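PDB 2R1J: repressor protein C2 from Enterobacteria phage P22, which binds the OR and OL operators of the phage, blocks transcription of the lytic genes and so maintains lysogeny. Local coordinates for residues 3-8 with 39-44; 8-13 with 62-67. All coordinates share one frame; numbering follows the deposited sequence.

Contact 1 (3-8 with 39-44). With nucleotides of chain A; nucleotides of chain B.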
loop_
_atom_site.group_PDB
_atom_site.type_symbol
_atom_site.label_atom_id
_atom_site.label_comp_id
_atom_site.label_asym_id
_atom_site.label_seq_id
_atom_site.Cartn_x
_atom_site.Cartn_y
_atom_site.Cartn_z
ATOM N N THR C 3 -21.347 -2.770 0.314
ATOM C CA THR C 3 -20.552 -2.940 -0.937
ATOM C C THR C 3 -19.535 -4.055 -0.727
ATOM O O THR C 3 -19.342 -4.521 0.394
ATOM C CB THR C 3 -19.782 -1.656 -1.291
ATOM O OG1 THR C 3 -20.619 -0.517 -1.067
ATOM C CG2 THR C 3 -19.363 -1.678 -2.751
ATOM N N GLN C 4 -18.889 -4.477 -1.808
ATOM C CA GLN C 4 -17.888 -5.537 -1.734
ATOM C C GLN C 4 -16.596 -5.049 -1.061
ATOM O O GLN C 4 -16.042 -4.023 -1.441
ATOM C CB GLN C 4 -17.568 -6.036 -3.137
ATOM C CG GLN C 4 -16.564 -7.157 -3.162
ATOM C CD GLN C 4 -16.239 -7.599 -4.572
ATOM O OE1 GLN C 4 -15.822 -6.789 -5.410
ATOM N NE2 GLN C 4 -16.424 -8.889 -4.845
ATOM N N LEU C 5 -16.129 -5.803 -0.071
ATOM C CA LEU C 5 -14.905 -5.478 0.677
ATOM C C LEU C 5 -13.640 -5.946 -0.030
ATOM O O LEU C 5 -13.681 -6.892 -0.823
ATOM C CB LEU C 5 -14.965 -6.131 2.051
ATOM C CG LEU C 5 -16.133 -5.685 2.925
ATOM C CD1 LEU C 5 -16.225 -6.617 4.125
ATOM C CD2 LEU C 5 -15.932 -4.225 3.365
ATOM N N MET C 6 -12.506 -5.308 0.262
ATOM C CA MET C 6 -11.250 -5.717 -0.364
ATOM C C MET C 6 -10.975 -7.190 -0.071
ATOM O O MET C 6 -10.534 -7.922 -0.953
ATOM C CB MET C 6 -10.068 -4.863 0.154
ATOM C CG MET C 6 -8.694 -5.405 -0.272
ATOM S SD MET C 6 -7.304 -4.250 0.028
ATOM C CE MET C 6 -7.747 -3.723 1.611
ATOM N N GLY C 7 -11.235 -7.618 1.162
ATOM C CA GLY C 7 -10.980 -8.996 1.557
ATOM C C GLY C 7 -11.654 -10.015 0.651
ATOM O O GLY C 7 -11.116 -11.102 0.410
ATOM N N GLU C 8 -12.836 -9.652 0.154
ATOM C CA GLU C 8 -13.594 -10.532 -0.729
ATOM C C GLU C 8 -12.906 -10.634 -2.080
ATOM O O GLU C 8 -12.876 -11.713 -2.689
ATOM C CB GLU C 8 -15.033 -10.002 -0.868
ATOM C CG GLU C 8 -15.889 -10.305 0.366
ATOM C CD GLU C 8 -17.212 -9.528 0.412
ATOM O OE1 GLU C 8 -18.140 -9.994 1.101
ATOM O OE2 GLU C 8 -17.317 -8.452 -0.216
ATOM N N GLU C 39 -8.439 -11.473 4.197
ATOM C CA GLU C 39 -9.631 -11.971 3.486
ATOM C C GLU C 39 -10.920 -11.759 4.255
ATOM O O GLU C 39 -11.966 -11.512 3.647
ATOM C CB GLU C 39 -9.477 -13.461 3.118
ATOM C CG GLU C 39 -8.279 -13.694 2.240
ATOM C CD GLU C 39 -8.226 -15.073 1.592
ATOM O OE1 GLU C 39 -8.812 -16.014 2.144
ATOM O OE2 GLU C 39 -7.558 -15.181 0.551
ATOM N N ARG C 40 -10.846 -11.852 5.577
ATOM C CA ARG C 40 -12.010 -11.678 6.433
ATOM C C ARG C 40 -12.189 -10.223 6.873
ATOM O O ARG C 40 -13.069 -9.899 7.676
ATOM C CB ARG C 40 -11.902 -12.588 7.650
ATOM C CG ARG C 40 -12.050 -14.079 7.324
ATOM C CD ARG C 40 -11.891 -14.939 8.543
ATOM N NE ARG C 40 -10.514 -14.912 9.005
ATOM C CZ ARG C 40 -10.072 -14.136 9.991
ATOM N NH1 ARG C 40 -10.915 -13.336 10.633
ATOM N NH2 ARG C 40 -8.783 -14.135 10.297
ATOM N N SER C 41 -11.352 -9.355 6.334
ATOM C CA SER C 41 -11.421 -7.931 6.663
ATOM C C SER C 41 -11.134 -7.624 8.148
ATOM O O SER C 41 -11.593 -6.599 8.683
ATOM C CB SER C 41 -12.785 -7.372 6.245
ATOM O OG SER C 41 -12.878 -7.324 4.827
ATOM N N GLU C 42 -10.369 -8.498 8.795
ATOM C CA GLU C 42 -9.965 -8.327 10.210
ATOM C C GLU C 42 -8.901 -7.197 10.250
ATOM O O GLU C 42 -8.778 -6.468 11.243
ATOM C CB GLU C 42 -9.374 -9.633 10.756
ATOM C CG GLU C 42 -9.015 -9.611 12.253
ATOM C CD GLU C 42 -8.462 -10.945 12.779
ATOM O OE1 GLU C 42 -7.601 -10.900 13.682
ATOM O OE2 GLU C 42 -8.890 -12.046 12.321
ATOM N N THR C 43 -8.137 -7.086 9.168
ATOM C CA THR C 43 -7.112 -6.050 8.994
ATOM C C THR C 43 -6.963 -5.823 7.488
ATOM O O THR C 43 -7.593 -6.522 6.685
ATOM C CB THR C 43 -5.738 -6.521 9.505
ATOM O OG1 THR C 43 -5.358 -7.722 8.809
ATOM C CG2 THR C 43 -5.784 -6.792 11.007
ATOM N N GLU C 44 -6.162 -4.834 7.108
ATOM C CA GLU C 44 -5.864 -4.540 5.704
ATOM C C GLU C 44 -4.341 -4.580 5.575
ATOM O O GLU C 44 -3.611 -4.267 6.527
ATOM C CB GLU C 44 -6.361 -3.164 5.294
ATOM C CG GLU C 44 -7.856 -3.138 5.093
ATOM C CD GLU C 44 -8.395 -1.809 4.591
ATOM O OE1 GLU C 44 -7.616 -0.923 4.168
ATOM O OE2 GLU C 44 -9.634 -1.656 4.607
ATOM P P DT A 12 -4.988 -2.063 9.414
ATOM O OP1 DT A 12 -4.757 -1.281 8.184
ATOM O OP2 DT A 12 -6.190 -2.908 9.544
ATOM O "O5'" DT A 12 -3.706 -2.923 9.763
ATOM C "C5'" DT A 12 -2.414 -2.368 9.540
ATOM C "C4'" DT A 12 -1.337 -3.345 9.931
ATOM O "O4'" DT A 12 -1.362 -3.566 11.371
ATOM C "C3'" DT A 12 -1.473 -4.725 9.279
ATOM O "O3'" DT A 12 -0.284 -4.977 8.523
ATOM C "C2'" DT A 12 -1.668 -5.672 10.454
ATOM C "C1'" DT A 12 -1.061 -4.920 11.632
ATOM N N1 DT A 12 -1.623 -5.249 12.957
ATOM C C2 DT A 12 -0.741 -5.591 13.953
ATOM O O2 DT A 12 0.457 -5.697 13.782
ATOM N N3 DT A 12 -1.313 -5.803 15.175
ATOM C C4 DT A 12 -2.619 -5.701 15.508
ATOM O O4 DT A 12 -2.959 -5.835 16.694
ATOM C C5 DT A 12 -3.514 -5.401 14.413
ATOM C C7 DT A 12 -4.986 -5.364 14.667
ATOM C C6 DT A 12 -2.980 -5.180 13.200
ATOM P P DT B 4 -10.708 -18.441 6.941
ATOM O OP1 DT B 4 -12.010 -18.030 6.370
ATOM O OP2 DT B 4 -9.486 -17.675 6.549
ATOM O "O5'" DT B 4 -10.884 -18.450 8.519
ATOM C "C5'" DT B 4 -11.869 -19.304 9.106
ATOM C "C4'" DT B 4 -11.806 -19.262 10.613
ATOM O "O4'" DT B 4 -10.607 -19.903 11.093
ATOM C "C3'" DT B 4 -11.846 -17.881 11.268
ATOM O "O3'" DT B 4 -12.730 -17.985 12.381
ATOM C "C2'" DT B 4 -10.412 -17.666 11.732
ATOM C "C1'" DT B 4 -9.974 -19.077 12.069
ATOM N N1 DT B 4 -8.532 -19.365 11.997
ATOM C C2 DT B 4 -7.924 -19.978 13.083
ATOM O O2 DT B 4 -8.481 -20.166 14.151
ATOM N N3 DT B 4 -6.627 -20.357 12.873
ATOM C C4 DT B 4 -5.882 -20.170 11.729
ATOM O O4 DT B 4 -4.749 -20.614 11.665
ATOM C C5 DT B 4 -6.546 -19.453 10.663
ATOM C C7 DT B 4 -5.787 -19.152 9.413
ATOM C C6 DT B 4 -7.825 -19.084 10.847
ATOM P P DT B 5 -13.129 -16.688 13.232
ATOM O OP1 DT B 5 -14.564 -16.841 13.571
ATOM O OP2 DT B 5 -12.661 -15.445 12.571
ATOM O "O5'" DT B 5 -12.298 -16.899 14.570
ATOM C "C5'" DT B 5 -12.439 -18.102 15.311
ATOM C "C4'" DT B 5 -11.560 -18.090 16.538
ATOM O "O4'" DT B 5 -10.192 -18.401 16.202
ATOM C "C3'" DT B 5 -11.530 -16.799 17.352
ATOM O "O3'" DT B 5 -11.707 -17.133 18.733
ATOM C "C2'" DT B 5 -10.139 -16.241 17.087
ATOM C "C1'" DT B 5 -9.320 -17.500 16.861
ATOM N N1 DT B 5 -8.121 -17.379 16.014
ATOM C C2 DT B 5 -6.970 -17.948 16.473
ATOM O O2 DT B 5 -6.872 -18.413 17.585
ATOM N N3 DT B 5 -5.925 -17.934 15.584
ATOM C C4 DT B 5 -5.919 -17.376 14.328
ATOM O O4 DT B 5 -4.920 -17.465 13.638
ATOM C C5 DT B 5 -7.149 -16.722 13.938
ATOM C C7 DT B 5 -7.231 -16.031 12.611
ATOM C C6 DT B 5 -8.176 -16.758 14.791
HETATM O O HOH W 1 -11.056 -5.821 3.462
#
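G7 lies against the C-terminal end of helix 32-39, and its CA comes within 3.8 Å of E39 CA. The backbones pack directly here. G7 CA approaches E39 O and E39 CA approaches G7 O, both as CA-H...O contacts. G7 has no side chain, so the two backbones can come this close. S41 has positive phi and ends the helix in a Schellman motif. One water accepts from G7 N and also bonds S41 OG, at 2.7 Å from the hydroxyl. L5, the N-cap of helix 6-17, lays its CD1 3.5 Å from S41 OG.

M6 and E44 meet farther along. The M6 chain is bent at chi3 (44°), and its CE lies 3.5 Å from E44 CG. Followed outward, E44 CB meets M6 CE and OP1 of DT12 of chain A. CG, CD and the two carboxylate oxygens all have M6 CE as their neighbour. E44 N donates to OP2 of the same nucleotide, 3.1 Å away.

The R40 side chain reaches the DNA. NH1 and NH2 both hold E42 OE2, end-on and in the guanidinium plane. The bond from NH1 uses the anti lone pair. This salt bridge probably fixes the rotation of the group. C2' of DT4 of chain B lies over one guanidinium face, and R40 NH1 is 3.4 Å from OP2 of DT5 of chain B. This is the operator-binding side of a Cro/C1-type helix-turn-helix domain, with the loop after helix 32-39 set on the DNA backbone.

Contact 2 (8-13 with 62-67). With nucleotides of chain B.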
loop_
_atom_site.group_PDB
_atom_site.type_symbol
_atom_site.label_atom_id
_atom_site.label_comp_id
_atom_site.label_asym_id
_atom_site.label_seq_id
_atom_site.Cartn_x
_atom_site.Cartn_y
_atom_site.Cartn_z
ATOM N N GLU C 8 -12.836 -9.652 0.154
ATOM C CA GLU C 8 -13.594 -10.532 -0.729
ATOM C C GLU C 8 -12.906 -10.634 -2.080
ATOM O O GLU C 8 -12.876 -11.713 -2.689
ATOM C CB GLU C 8 -15.033 -10.002 -0.868
ATOM C CG GLU C 8 -15.889 -10.305 0.366
ATOM C CD GLU C 8 -17.212 -9.528 0.412
ATOM O OE1 GLU C 8 -18.140 -9.994 1.101
ATOM O OE2 GLU C 8 -17.317 -8.452 -0.216
ATOM N N ARG C 9 -12.353 -9.522 -2.555
ATOM C CA ARG C 9 -11.645 -9.519 -3.824
ATOM C C ARG C 9 -10.344 -10.302 -3.708
ATOM O O ARG C 9 -9.886 -10.924 -4.669
ATOM C CB ARG C 9 -11.366 -8.088 -4.272
ATOM C CG ARG C 9 -12.625 -7.371 -4.740
ATOM C CD ARG C 9 -12.329 -5.991 -5.317
ATOM N NE ARG C 9 -12.046 -4.999 -4.281
ATOM C CZ ARG C 9 -12.971 -4.357 -3.572
ATOM N NH1 ARG C 9 -14.270 -4.593 -3.773
ATOM N NH2 ARG C 9 -12.598 -3.459 -2.660
ATOM N N ILE C 10 -9.749 -10.272 -2.523
ATOM C CA ILE C 10 -8.516 -11.003 -2.289
ATOM C C ILE C 10 -8.786 -12.505 -2.337
ATOM O O ILE C 10 -8.075 -13.240 -3.040
ATOM C CB ILE C 10 -7.905 -10.622 -0.906
ATOM C CG1 ILE C 10 -7.367 -9.183 -0.972
ATOM C CG2 ILE C 10 -6.768 -11.549 -0.547
ATOM C CD1 ILE C 10 -6.800 -8.692 0.372
ATOM N N ARG C 11 -9.811 -12.954 -1.615
ATOM C CA ARG C 11 -10.116 -14.380 -1.579
ATOM C C ARG C 11 -10.528 -14.868 -2.957
ATOM O O ARG C 11 -10.022 -15.883 -3.415
ATOM C CB ARG C 11 -11.200 -14.690 -0.537
ATOM C CG ARG C 11 -11.693 -16.133 -0.551
ATOM C CD ARG C 11 -12.542 -16.441 0.667
ATOM N NE ARG C 11 -11.716 -16.502 1.874
ATOM C CZ ARG C 11 -12.189 -16.630 3.111
ATOM N NH1 ARG C 11 -13.496 -16.715 3.326
ATOM N NH2 ARG C 11 -11.346 -16.658 4.140
ATOM N N ALA C 12 -11.417 -14.146 -3.634
ATOM C CA ALA C 12 -11.835 -14.607 -4.957
ATOM C C ALA C 12 -10.646 -14.741 -5.899
ATOM O O ALA C 12 -10.543 -15.704 -6.665
ATOM C CB ALA C 12 -12.865 -13.671 -5.549
ATOM N N ARG C 13 -9.729 -13.785 -5.836
ATOM C CA ARG C 13 -8.560 -13.805 -6.698
ATOM C C ARG C 13 -7.650 -14.986 -6.367
ATOM O O ARG C 13 -7.068 -15.613 -7.264
ATOM C CB ARG C 13 -7.814 -12.477 -6.558
ATOM C CG ARG C 13 -7.101 -12.020 -7.796
ATOM C CD ARG C 13 -8.081 -11.848 -8.935
ATOM N NE ARG C 13 -7.432 -11.348 -10.138
ATOM C CZ ARG C 13 -6.460 -11.983 -10.788
ATOM N NH1 ARG C 13 -5.928 -11.447 -11.880
ATOM N NH2 ARG C 13 -6.019 -13.154 -10.347
ATOM N N ASP C 62 -5.080 -0.899 -6.722
ATOM C CA ASP C 62 -6.329 -0.155 -6.825
ATOM C C ASP C 62 -7.524 -1.091 -6.945
ATOM O O ASP C 62 -8.569 -0.847 -6.350
ATOM C CB ASP C 62 -6.264 0.749 -8.036
ATOM C CG ASP C 62 -5.041 1.628 -8.013
ATOM O OD1 ASP C 62 -5.137 2.716 -7.406
ATOM O OD2 ASP C 62 -3.984 1.208 -8.569
ATOM N N TYR C 63 -7.379 -2.162 -7.725
ATOM C CA TYR C 63 -8.485 -3.097 -7.856
ATOM C C TYR C 63 -8.802 -3.729 -6.508
ATOM O O TYR C 63 -9.959 -3.836 -6.123
ATOM C CB TYR C 63 -8.169 -4.196 -8.885
ATOM C CG TYR C 63 -9.163 -5.337 -8.826
ATOM C CD1 TYR C 63 -10.490 -5.169 -9.257
ATOM C CD2 TYR C 63 -8.810 -6.553 -8.258
ATOM C CE1 TYR C 63 -11.436 -6.197 -9.109
ATOM C CE2 TYR C 63 -9.740 -7.577 -8.103
ATOM C CZ TYR C 63 -11.050 -7.393 -8.529
ATOM O OH TYR C 63 -11.969 -8.404 -8.353
ATOM N N LEU C 64 -7.775 -4.169 -5.783
ATOM C CA LEU C 64 -8.021 -4.769 -4.479
ATOM C C LEU C 64 -8.670 -3.773 -3.524
ATOM O O LEU C 64 -9.653 -4.085 -2.867
ATOM C CB LEU C 64 -6.711 -5.289 -3.854
ATOM C CG LEU C 64 -6.074 -6.473 -4.593
ATOM C CD1 LEU C 64 -4.764 -6.881 -3.918
ATOM C CD2 LEU C 64 -7.054 -7.631 -4.603
ATOM N N LEU C 65 -8.124 -2.568 -3.466
ATOM C CA LEU C 65 -8.642 -1.545 -2.552
ATOM C C LEU C 65 -10.064 -1.054 -2.806
ATOM O O LEU C 65 -10.869 -0.972 -1.878
ATOM C CB LEU C 65 -7.717 -0.333 -2.552
ATOM C CG LEU C 65 -6.404 -0.411 -1.760
ATOM C CD1 LEU C 65 -5.541 0.832 -2.067
ATOM C CD2 LEU C 65 -6.725 -0.490 -0.257
ATOM N N LYS C 66 -10.377 -0.725 -4.052
ATOM C CA LYS C 66 -11.698 -0.186 -4.356
ATOM C C LYS C 66 -12.486 -0.937 -5.423
ATOM O O LYS C 66 -13.683 -0.691 -5.604
ATOM C CB LYS C 66 -11.553 1.283 -4.759
ATOM C CG LYS C 66 -10.831 2.117 -3.700
ATOM C CD LYS C 66 -10.544 3.532 -4.194
ATOM C CE LYS C 66 -9.635 4.287 -3.229
ATOM N NZ LYS C 66 -10.217 4.416 -1.860
ATOM N N GLY C 67 -11.816 -1.848 -6.120
ATOM C CA GLY C 67 -12.467 -2.622 -7.161
ATOM C C GLY C 67 -12.729 -1.846 -8.434
ATOM O O GLY C 67 -11.874 -1.101 -8.919
ATOM P P DT B 4 -10.708 -18.441 6.941
ATOM O OP1 DT B 4 -12.010 -18.030 6.370
ATOM O OP2 DT B 4 -9.486 -17.675 6.549
ATOM O "O5'" DT B 4 -10.884 -18.450 8.519
ATOM C "C5'" DT B 4 -11.869 -19.304 9.106
ATOM C "C4'" DT B 4 -11.806 -19.262 10.613
ATOM O "O4'" DT B 4 -10.607 -19.903 11.093
ATOM C "C3'" DT B 4 -11.846 -17.881 11.268
ATOM O "O3'" DT B 4 -12.730 -17.985 12.381
ATOM C "C2'" DT B 4 -10.412 -17.666 11.732
ATOM C "C1'" DT B 4 -9.974 -19.077 12.069
ATOM N N1 DT B 4 -8.532 -19.365 11.997
ATOM C C2 DT B 4 -7.924 -19.978 13.083
ATOM O O2 DT B 4 -8.481 -20.166 14.151
ATOM N N3 DT B 4 -6.627 -20.357 12.873
ATOM C C4 DT B 4 -5.882 -20.170 11.729
ATOM O O4 DT B 4 -4.749 -20.614 11.665
ATOM C C5 DT B 4 -6.546 -19.453 10.663
ATOM C C7 DT B 4 -5.787 -19.152 9.413
ATOM C C6 DT B 4 -7.825 -19.084 10.847
#
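The first and last helices of the repressor's N-terminal DNA-binding domain meet here, helix 6-17 with helix 61-66. Their short segments approach to 9.2 Å between axes, at 128° between their N-to-C directions. R9 carries the contact. Its chain is bent at chi3 (-76°), which turns the guanidinium onto the C-terminal end of helix 61-66. R9 NE and NH2 grip L64 O side-on, at 2.9 Å from NE and 3.0 Å from NH2. Both donors come from the same face of the carbonyl, above its plane, while the oxygen stays close to the guanidinium plane. A weak third bond runs from NH2 to L65 O. K66 C and G67 N lie over one guanidinium face.

The aliphatic part of R9 crosses Y63 obliquely. R9 CD sits over the Y63 ring face as a CH-pi contact, 4.0 Å from the ring centroid. The ring and guanidinium planes are 69° apart. On the buried side I10 CG1 touches L64 CD2 at 4.0 Å. L53 of helix 47-56 packs on both side chains. R11 instead reaches the DNA, where NH2 donates to OP1 of DT4 of chain B. This arginine-to-carbonyl grip by R9 ties the first helix to the last in an all-helical Cro/C1-type domain.

In the fold
From the N terminus the chain soon enters helix 6-17. Contact 1 closes the first loop, bringing 39-44 back to 3-8 after the helix-turn-helix. Contact 2 closes the longer one, from 8-13 to 62-67, after helix 47-56. The two loops cross, since the segments alternate along the chain. Both use helix 6-17 and share E8, so this helix joins the DNA-facing loop to the C-terminal helix 61-66. The contacts also touch directly. R11 forms a salt bridge with E39, Q4 O probably accepts from R9 NH1, and M6 packs on L64 and L65. From segment 62-67, D62 and L65 also meet the second subunit.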